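Local coordinates for TSC1 N-terminal domain (Chaetomium thermophilum, PDB 7A0M), which is the N-terminal domain of TSC1 (hamartin) and probably helps recruit the TSC complex to lysosomal phosphoinositides, through which mTORC1 signalling is regulated, at residues K183-F188 and G216-Y221; N190-F195 and N203-L208; Y221-L224 and L228-N231. One frame throughout, in Å; residues are numbered along the deposited sequence.

Contact 1: K183-F188 and G216-Y221; sequences KDPKGF and GPPHLY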
loop_
_atom_site.group_PDB
_atom_site.type_symbol
_atom_site.label_atom_id
_atom_site.label_comp_id
_atom_site.label_asym_id
_atom_site.label_seq_id
_atom_site.Cartn_x
_atom_site.Cartn_y
_atom_site.Cartn_z
ATOM N N LYS B 183 -11.231 15.585 -35.795
ATOM C CA LYS B 183 -10.974 16.909 -36.349
ATOM C C LYS B 183 -11.503 18.010 -35.436
ATOM O O LYS B 183 -10.862 19.057 -35.285
ATOM C CB LYS B 183 -11.597 17.020 -37.741
ATOM C CG LYS B 183 -11.102 18.202 -38.553
ATOM C CD LYS B 183 -9.692 17.945 -39.067
ATOM C CE LYS B 183 -9.087 19.193 -39.690
ATOM N NZ LYS B 183 -9.908 19.701 -40.824
ATOM N N ASP B 184 -12.664 17.790 -34.820
ATOM C CA ASP B 184 -13.317 18.773 -33.954
ATOM C C ASP B 184 -13.739 18.070 -32.672
ATOM O O ASP B 184 -14.906 17.686 -32.512
ATOM C CB ASP B 184 -14.513 19.417 -34.656
ATOM C CG ASP B 184 -15.142 20.531 -33.840
ATOM O OD1 ASP B 184 -14.502 21.003 -32.878
ATOM O OD2 ASP B 184 -16.279 20.934 -34.164
ATOM N N PRO B 185 -12.806 17.876 -31.734
ATOM C CA PRO B 185 -13.162 17.169 -30.490
ATOM C C PRO B 185 -14.193 17.897 -29.647
ATOM O O PRO B 185 -15.105 17.258 -29.108
ATOM C CB PRO B 185 -11.814 17.052 -29.762
ATOM C CG PRO B 185 -10.777 17.232 -30.833
ATOM C CD PRO B 185 -11.373 18.198 -31.801
ATOM N N LYS B 186 -14.076 19.221 -29.516
ATOM C CA LYS B 186 -15.062 19.974 -28.746
ATOM C C LYS B 186 -16.439 19.898 -29.392
ATOM O O LYS B 186 -17.448 19.714 -28.702
ATOM C CB LYS B 186 -14.621 21.429 -28.597
ATOM C CG LYS B 186 -15.661 22.308 -27.918
ATOM C CD LYS B 186 -15.124 23.699 -27.631
ATOM C CE LYS B 186 -16.244 24.639 -27.205
ATOM N NZ LYS B 186 -17.159 24.005 -26.214
ATOM N N GLY B 187 -16.500 20.039 -30.718
ATOM C CA GLY B 187 -17.776 19.916 -31.404
ATOM C C GLY B 187 -18.385 18.534 -31.267
ATOM O O GLY B 187 -19.608 18.390 -31.185
ATOM N N PHE B 188 -17.543 17.496 -31.252
ATOM C CA PHE B 188 -18.051 16.140 -31.067
ATOM C C PHE B 188 -18.748 15.988 -29.721
ATOM O O PHE B 188 -19.798 15.343 -29.624
ATOM C CB PHE B 188 -16.915 15.125 -31.190
ATOM C CG PHE B 188 -17.356 13.701 -30.998
ATOM C CD1 PHE B 188 -17.901 12.982 -32.048
ATOM C CD2 PHE B 188 -17.238 13.086 -29.763
ATOM C CE1 PHE B 188 -18.314 11.673 -31.872
ATOM C CE2 PHE B 188 -17.652 11.782 -29.579
ATOM C CZ PHE B 188 -18.188 11.073 -30.634
ATOM N N GLY B 216 -8.184 7.799 -29.302
ATOM C CA GLY B 216 -7.082 8.714 -29.130
ATOM C C GLY B 216 -7.231 10.028 -29.874
ATOM O O GLY B 216 -6.401 10.375 -30.720
ATOM N N PRO B 217 -8.283 10.788 -29.579
ATOM C CA PRO B 217 -8.443 12.092 -30.214
ATOM C C PRO B 217 -7.665 13.149 -29.453
ATOM O O PRO B 217 -7.353 12.967 -28.266
ATOM C CB PRO B 217 -9.954 12.337 -30.122
ATOM C CG PRO B 217 -10.323 11.694 -28.827
ATOM C CD PRO B 217 -9.383 10.515 -28.634
ATOM N N PRO B 218 -7.328 14.261 -30.091
ATOM C CA PRO B 218 -6.581 15.313 -29.398
ATOM C C PRO B 218 -7.502 16.202 -28.573
ATOM O O PRO B 218 -8.725 16.187 -28.717
ATOM C CB PRO B 218 -5.943 16.096 -30.548
ATOM C CG PRO B 218 -6.934 15.961 -31.657
ATOM C CD PRO B 218 -7.524 14.575 -31.518
ATOM N N HIS B 219 -6.877 16.972 -27.681
ATOM C CA HIS B 219 -7.541 18.066 -26.969
ATOM C C HIS B 219 -8.740 17.579 -26.156
ATOM O O HIS B 219 -9.788 18.227 -26.119
ATOM C CB HIS B 219 -7.961 19.164 -27.947
ATOM C CG HIS B 219 -6.866 19.597 -28.871
ATOM N ND1 HIS B 219 -6.912 19.377 -30.232
ATOM C CD2 HIS B 219 -5.688 20.220 -28.630
ATOM C CE1 HIS B 219 -5.814 19.854 -30.790
ATOM N NE2 HIS B 219 -5.055 20.371 -29.839
ATOM N N LEU B 220 -8.591 16.425 -25.501
ATOM C CA LEU B 220 -9.667 15.913 -24.658
ATOM C C LEU B 220 -9.967 16.828 -23.477
ATOM O O LEU B 220 -11.060 16.742 -22.906
ATOM C CB LEU B 220 -9.329 14.509 -24.155
ATOM C CG LEU B 220 -9.616 13.378 -25.142
ATOM C CD1 LEU B 220 -9.223 12.037 -24.554
ATOM C CD2 LEU B 220 -11.086 13.381 -25.530
ATOM N N TYR B 221 -9.028 17.697 -23.096
ATOM C CA TYR B 221 -9.282 18.648 -22.019
ATOM C C TYR B 221 -10.386 19.639 -22.368
ATOM O O TYR B 221 -10.938 20.277 -21.466
ATOM C CB TYR B 221 -7.998 19.403 -21.671
ATOM C CG TYR B 221 -7.368 20.117 -22.848
ATOM C CD1 TYR B 221 -7.768 21.401 -23.204
ATOM C CD2 TYR B 221 -6.371 19.511 -23.600
ATOM C CE1 TYR B 221 -7.197 22.055 -24.277
ATOM C CE2 TYR B 221 -5.793 20.158 -24.674
ATOM C CZ TYR B 221 -6.209 21.430 -25.009
ATOM O OH TYR B 221 -5.636 22.079 -26.078
#

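Contact 2: N190-F195 and N203-L208; sequences NALNAF and NSAFSL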
loop_
_atom_site.group_PDB
_atom_site.type_symbol
_atom_site.label_atom_id
_atom_site.label_comp_id
_atom_site.label_asym_id
_atom_site.label_seq_id
_atom_site.Cartn_x
_atom_site.Cartn_y
_atom_site.Cartn_z
ATOM N N ASN B 190 -19.869 18.490 -27.685
ATOM C CA ASN B 190 -21.041 19.356 -27.606
ATOM C C ASN B 190 -22.255 18.679 -28.229
ATOM O O ASN B 190 -23.352 18.695 -27.658
ATOM C CB ASN B 190 -20.765 20.694 -28.294
ATOM C CG ASN B 190 -20.295 21.763 -27.329
ATOM O OD1 ASN B 190 -19.289 22.431 -27.566
ATOM N ND2 ASN B 190 -21.023 21.928 -26.230
ATOM N N ALA B 191 -22.076 18.082 -29.409
ATOM C CA ALA B 191 -23.176 17.392 -30.072
ATOM C C ALA B 191 -23.605 16.152 -29.296
ATOM O O ALA B 191 -24.794 15.816 -29.262
ATOM C CB ALA B 191 -22.776 17.025 -31.500
ATOM N N LEU B 192 -22.651 15.455 -28.671
ATOM C CA LEU B 192 -22.992 14.258 -27.910
ATOM C C LEU B 192 -23.761 14.599 -26.639
ATOM O O LEU B 192 -24.565 13.787 -26.166
ATOM C CB LEU B 192 -21.725 13.472 -27.569
ATOM C CG LEU B 192 -21.930 12.109 -26.903
ATOM C CD1 LEU B 192 -22.644 11.153 -27.849
ATOM C CD2 LEU B 192 -20.605 11.525 -26.441
ATOM N N ASN B 193 -23.529 15.789 -26.077
ATOM C CA ASN B 193 -24.187 16.170 -24.830
ATOM C C ASN B 193 -25.704 16.190 -24.969
ATOM O O ASN B 193 -26.417 15.886 -24.006
ATOM C CB ASN B 193 -23.677 17.535 -24.368
ATOM C CG ASN B 193 -24.302 17.979 -23.059
ATOM O OD1 ASN B 193 -23.934 17.498 -21.986
ATOM N ND2 ASN B 193 -25.252 18.902 -23.141
ATOM N N ALA B 194 -26.215 16.555 -26.148
ATOM C CA ALA B 194 -27.659 16.554 -26.362
ATOM C C ALA B 194 -28.245 15.157 -26.200
ATOM O O ALA B 194 -29.337 14.995 -25.643
ATOM C CB ALA B 194 -27.986 17.117 -27.744
ATOM N N PHE B 195 -27.536 14.134 -26.680
ATOM C CA PHE B 195 -28.007 12.763 -26.539
ATOM C C PHE B 195 -27.770 12.200 -25.143
ATOM O O PHE B 195 -28.470 11.263 -24.742
ATOM C CB PHE B 195 -27.344 11.864 -27.585
ATOM C CG PHE B 195 -27.799 12.136 -28.992
ATOM C CD1 PHE B 195 -27.185 13.110 -29.762
ATOM C CD2 PHE B 195 -28.844 11.413 -29.544
ATOM C CE1 PHE B 195 -27.609 13.359 -31.056
ATOM C CE2 PHE B 195 -29.269 11.655 -30.837
ATOM C CZ PHE B 195 -28.650 12.629 -31.593
ATOM N N ASN B 203 -27.284 5.434 -22.543
ATOM C CA ASN B 203 -26.405 4.268 -22.589
ATOM C C ASN B 203 -25.580 4.250 -23.870
ATOM O O ASN B 203 -24.368 4.001 -23.839
ATOM C CB ASN B 203 -27.223 2.984 -22.449
ATOM C CG ASN B 203 -27.732 2.768 -21.036
ATOM O OD1 ASN B 203 -27.226 3.363 -20.084
ATOM N ND2 ASN B 203 -28.735 1.909 -20.893
ATOM N N SER B 204 -26.221 4.504 -25.012
ATOM C CA SER B 204 -25.493 4.515 -26.277
ATOM C C SER B 204 -24.524 5.690 -26.348
ATOM O O SER B 204 -23.403 5.547 -26.850
ATOM C CB SER B 204 -26.477 4.557 -27.445
ATOM O OG SER B 204 -27.209 3.347 -27.546
ATOM N N ALA B 205 -24.941 6.859 -25.853
ATOM C CA ALA B 205 -24.069 8.031 -25.876
ATOM C C ALA B 205 -22.810 7.808 -25.047
ATOM O O ALA B 205 -21.707 8.164 -25.477
ATOM C CB ALA B 205 -24.829 9.260 -25.379
ATOM N N PHE B 206 -22.953 7.227 -23.854
ATOM C CA PHE B 206 -21.782 6.942 -23.031
ATOM C C PHE B 206 -20.889 5.895 -23.682
ATOM O O PHE B 206 -19.659 5.960 -23.566
ATOM C CB PHE B 206 -22.217 6.491 -21.637
ATOM C CG PHE B 206 -22.632 7.619 -20.736
ATOM C CD1 PHE B 206 -22.256 8.922 -21.018
ATOM C CD2 PHE B 206 -23.402 7.377 -19.610
ATOM C CE1 PHE B 206 -22.636 9.962 -20.191
ATOM C CE2 PHE B 206 -23.786 8.414 -18.782
ATOM C CZ PHE B 206 -23.403 9.708 -19.072
ATOM N N SER B 207 -21.488 4.916 -24.365
ATOM C CA SER B 207 -20.695 3.927 -25.088
ATOM C C SER B 207 -19.898 4.578 -26.211
ATOM O O SER B 207 -18.713 4.277 -26.399
ATOM C CB SER B 207 -21.603 2.828 -25.639
ATOM O OG SER B 207 -22.237 2.116 -24.591
ATOM N N LEU B 208 -20.535 5.472 -26.971
ATOM C CA LEU B 208 -19.833 6.168 -28.044
ATOM C C LEU B 208 -18.731 7.064 -27.493
ATOM O O LEU B 208 -17.676 7.221 -28.120
ATOM C CB LEU B 208 -20.825 6.984 -28.872
ATOM C CG LEU B 208 -20.262 7.749 -30.069
ATOM C CD1 LEU B 208 -19.690 6.792 -31.101
ATOM C CD2 LEU B 208 -21.334 8.628 -30.685
#

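Contact 3: Y221-L224 and L228-N231; sequences YLIL and LFGN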
loop_
_atom_site.group_PDB
_atom_site.type_symbol
_atom_site.label_atom_id
_atom_site.label_comp_id
_atom_site.label_asym_id
_atom_site.label_seq_id
_atom_site.Cartn_x
_atom_site.Cartn_y
_atom_site.Cartn_z
ATOM N N TYR B 221 -9.028 17.697 -23.096
ATOM C CA TYR B 221 -9.282 18.648 -22.019
ATOM C C TYR B 221 -10.386 19.639 -22.368
ATOM O O TYR B 221 -10.938 20.277 -21.466
ATOM C CB TYR B 221 -7.998 19.403 -21.671
ATOM C CG TYR B 221 -7.368 20.117 -22.848
ATOM C CD1 TYR B 221 -7.768 21.401 -23.204
ATOM C CD2 TYR B 221 -6.371 19.511 -23.600
ATOM C CE1 TYR B 221 -7.197 22.055 -24.277
ATOM C CE2 TYR B 221 -5.793 20.158 -24.674
ATOM C CZ TYR B 221 -6.209 21.430 -25.009
ATOM O OH TYR B 221 -5.636 22.079 -26.078
ATOM N N LEU B 222 -10.719 19.782 -23.654
ATOM C CA LEU B 222 -11.791 20.680 -24.064
ATOM C C LEU B 222 -13.158 20.243 -23.552
ATOM O O LEU B 222 -14.120 21.008 -23.678
ATOM C CB LEU B 222 -11.826 20.791 -25.591
ATOM C CG LEU B 222 -10.640 21.488 -26.260
ATOM C CD1 LEU B 222 -10.811 21.508 -27.771
ATOM C CD2 LEU B 222 -10.470 22.900 -25.720
ATOM N N ILE B 223 -13.269 19.038 -22.985
ATOM C CA ILE B 223 -14.529 18.589 -22.404
ATOM C C ILE B 223 -14.926 19.431 -21.199
ATOM O O ILE B 223 -16.099 19.444 -20.812
ATOM C CB ILE B 223 -14.441 17.094 -22.033
ATOM C CG1 ILE B 223 -15.841 16.513 -21.819
ATOM C CG2 ILE B 223 -13.586 16.900 -20.792
ATOM C CD1 ILE B 223 -15.847 15.050 -21.457
ATOM N N LEU B 224 -13.977 20.136 -20.585
ATOM C CA LEU B 224 -14.328 21.001 -19.466
ATOM C C LEU B 224 -14.975 22.294 -19.939
ATOM O O LEU B 224 -15.788 22.880 -19.214
ATOM C CB LEU B 224 -13.089 21.301 -18.625
ATOM C CG LEU B 224 -12.460 20.074 -17.968
ATOM C CD1 LEU B 224 -11.338 20.489 -17.044
ATOM C CD2 LEU B 224 -13.511 19.276 -17.214
ATOM N N LEU B 228 -20.628 18.516 -21.312
ATOM C CA LEU B 228 -20.672 17.057 -21.231
ATOM C C LEU B 228 -20.113 16.545 -19.907
ATOM O O LEU B 228 -20.672 15.615 -19.314
ATOM C CB LEU B 228 -19.919 16.438 -22.407
ATOM C CG LEU B 228 -19.926 14.908 -22.444
ATOM C CD1 LEU B 228 -21.353 14.386 -22.419
ATOM C CD2 LEU B 228 -19.191 14.391 -23.671
ATOM N N PHE B 229 -19.007 17.128 -19.436
ATOM C CA PHE B 229 -18.368 16.639 -18.215
ATOM C C PHE B 229 -19.310 16.722 -17.019
ATOM O O PHE B 229 -19.434 15.765 -16.245
ATOM C CB PHE B 229 -17.085 17.424 -17.943
ATOM C CG PHE B 229 -16.253 16.856 -16.829
ATOM C CD1 PHE B 229 -15.536 15.684 -17.010
ATOM C CD2 PHE B 229 -16.192 17.490 -15.600
ATOM C CE1 PHE B 229 -14.771 15.157 -15.983
ATOM C CE2 PHE B 229 -15.429 16.972 -14.572
ATOM C CZ PHE B 229 -14.718 15.804 -14.763
ATOM N N GLY B 230 -19.978 17.866 -16.845
ATOM C CA GLY B 230 -20.914 18.011 -15.743
ATOM C C GLY B 230 -22.064 17.025 -15.793
ATOM O O GLY B 230 -22.562 16.592 -14.750
ATOM N N ASN B 231 -22.501 16.650 -16.997
ATOM C CA ASN B 231 -23.602 15.703 -17.121
ATOM C C ASN B 231 -23.150 14.268 -16.885
ATOM O O ASN B 231 -23.961 13.428 -16.478
ATOM C CB ASN B 231 -24.263 15.837 -18.493
ATOM C CG ASN B 231 -25.169 17.050 -18.583
ATOM O OD1 ASN B 231 -25.861 17.392 -17.624
ATOM N ND2 ASN B 231 -25.167 17.708 -19.736
#

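Contact 1: K183-F188 and G216-Y221
With its ring puckered C-gamma exo, P185 holds CG out toward P218 and H219, and the H219 imidazole, its CG anti to the carbonyl carbon (chi1 -50°), turns an edge to meet it. The contact lies at a corner of an all-helical, alpha-solenoid-like array: P185 is the first residue of helix 185-196, and the segment 216-221 belongs to the connection from helix 199-214 to helix 228-238. The carbonyl oxygen of P218 comes nearest, 3.1 Å from P185 CG, with P185 CB also within van der Waals range of it. The two proline rings meet more loosely, CG to CG at 4.1 Å, and P185 CG lies near the plane of the imidazole, 4.5 Å from H219 ND1. H219 itself has a positive phi (59°), just before the 3-10 turn at L220 and Y221. The contact runs from P185, which is buried, out to H219, which is exposed. P218 also touches K182, near the end of helix 168-183.

P185 owes its position to a tight junction in which D184 is the first residue to leave helix 168-183 and also the N-cap of helix 185-196. F188 N donates to D184 O at 2.9 Å, the first backbone turn of the new helix. The negative carboxylate is probably favoured beside the helix start. Its OD1 accepts from G187 N at 3.1 Å, a fairly straight bond (156°) that reaches the oxygen from above the carboxylate plane.

Contact 2: N190-F195 and N203-L208
L192 reaches across to A205 and L208, and the small A205 is what makes room for it. The helices 185-196 and 199-214 form an antiparallel hairpin within the helical array, their local axes 9.4 Å apart at an angle of 153°. On the second helix A205 and L208, one turn apart, leave a shallow hollow between them, and the forked end of L192 fills it. One branch, CD1, touches both walls: it sits 3.8 Å from A205 CB and 4.0 Å from L208 CD2. The other branch, CD2, lies against the backbone, 3.7 Å from A205 O. L192 extends this far because its CG is anti to the backbone N (chi1 -174°), which sends the branches out across the gap.

The fit is reciprocal. The methyl of A205 is the bump that faces the space between L192 and F195, likewise one turn apart, with F195 CB 4.2 Å from A205 CB; V196 touches the same methyl. F195 offers only the root of its side chain here, while its ring leads off to L149 and M153 of helix 142-153. Behind the interface, the S207 hydroxyl donates to N203 O at 2.9 Å, from the face of that carbonyl opposite to S207 N, so the oxygen is gripped twice within its own helix. Side chain meets side chain through carbon alone, and the one polar atom touched is the A205 carbonyl oxygen, met by methyls, so the pairing depends on complementary shape and on burial of L192, A205 and L208 from water, with no charge or directed polar bond between these segments.

Contact 3: Y221-L224 and L228-N231
L224 lays its CD2 methyl over one face of the F229 ring, a CH-pi contact with the carbon 3.8 Å from the ring centroid and 21° off the normal. The methyl sits toward the rim, closest to F229 CD2 at 3.6 Å. The two side chains lie alongside each other and point the same way, set so by two torsions together: L224 CG is anti to its carbonyl carbon (chi1 -63°), whereas F229 CG is anti to its backbone N.

I223 takes a different course. CG1 is anti to the backbone N and chi2 is also extended, at 180°, so that the ethyl arm stretches toward the start of the helix and crosses L228 at a slant, CD1 meeting L228 CD2 at 4.1 Å. Nearer the backbone, I223 CG1 approaches F229 CB at 4.2 Å, and the same CB lies 3.6 Å from I223 O. These residues flank the short turn that leads into helix 228-238 from a connection that includes a short 3-10 segment, with L224 N bonded to Y221 O at 3.2 Å. Replacing I223 by an alanine would probably open a gap beside L228 CD2, and M189 and L255, which also pack on this side chain, would be likely to lose a neighbour. Beyond the turn, the F229 ring packs edge-to-face with both F259 and Y266, and its side chain touches L252 of helix 242-255.

Overall arrangement
Contacts 2 and 3 are buried and bury more surface than contact 1, which runs out to an exposed histidine. Contacts 1 and 2 both use helix 185-196, at its capped start and farther along, and contact 2 is nested in the chain loop that contact 1 closes; F188 packs on L208 between them. Contacts 1 and 3 share Y221 and the connection into helix 228-238, with K186 touching L222. A probable N193–N231 hydrogen bond links contacts 2 and 3. The chemistry of the three differs with place: proline against a carbonyl at the corner, aliphatic packing between paired helices, and a methyl over an aromatic face at the turn.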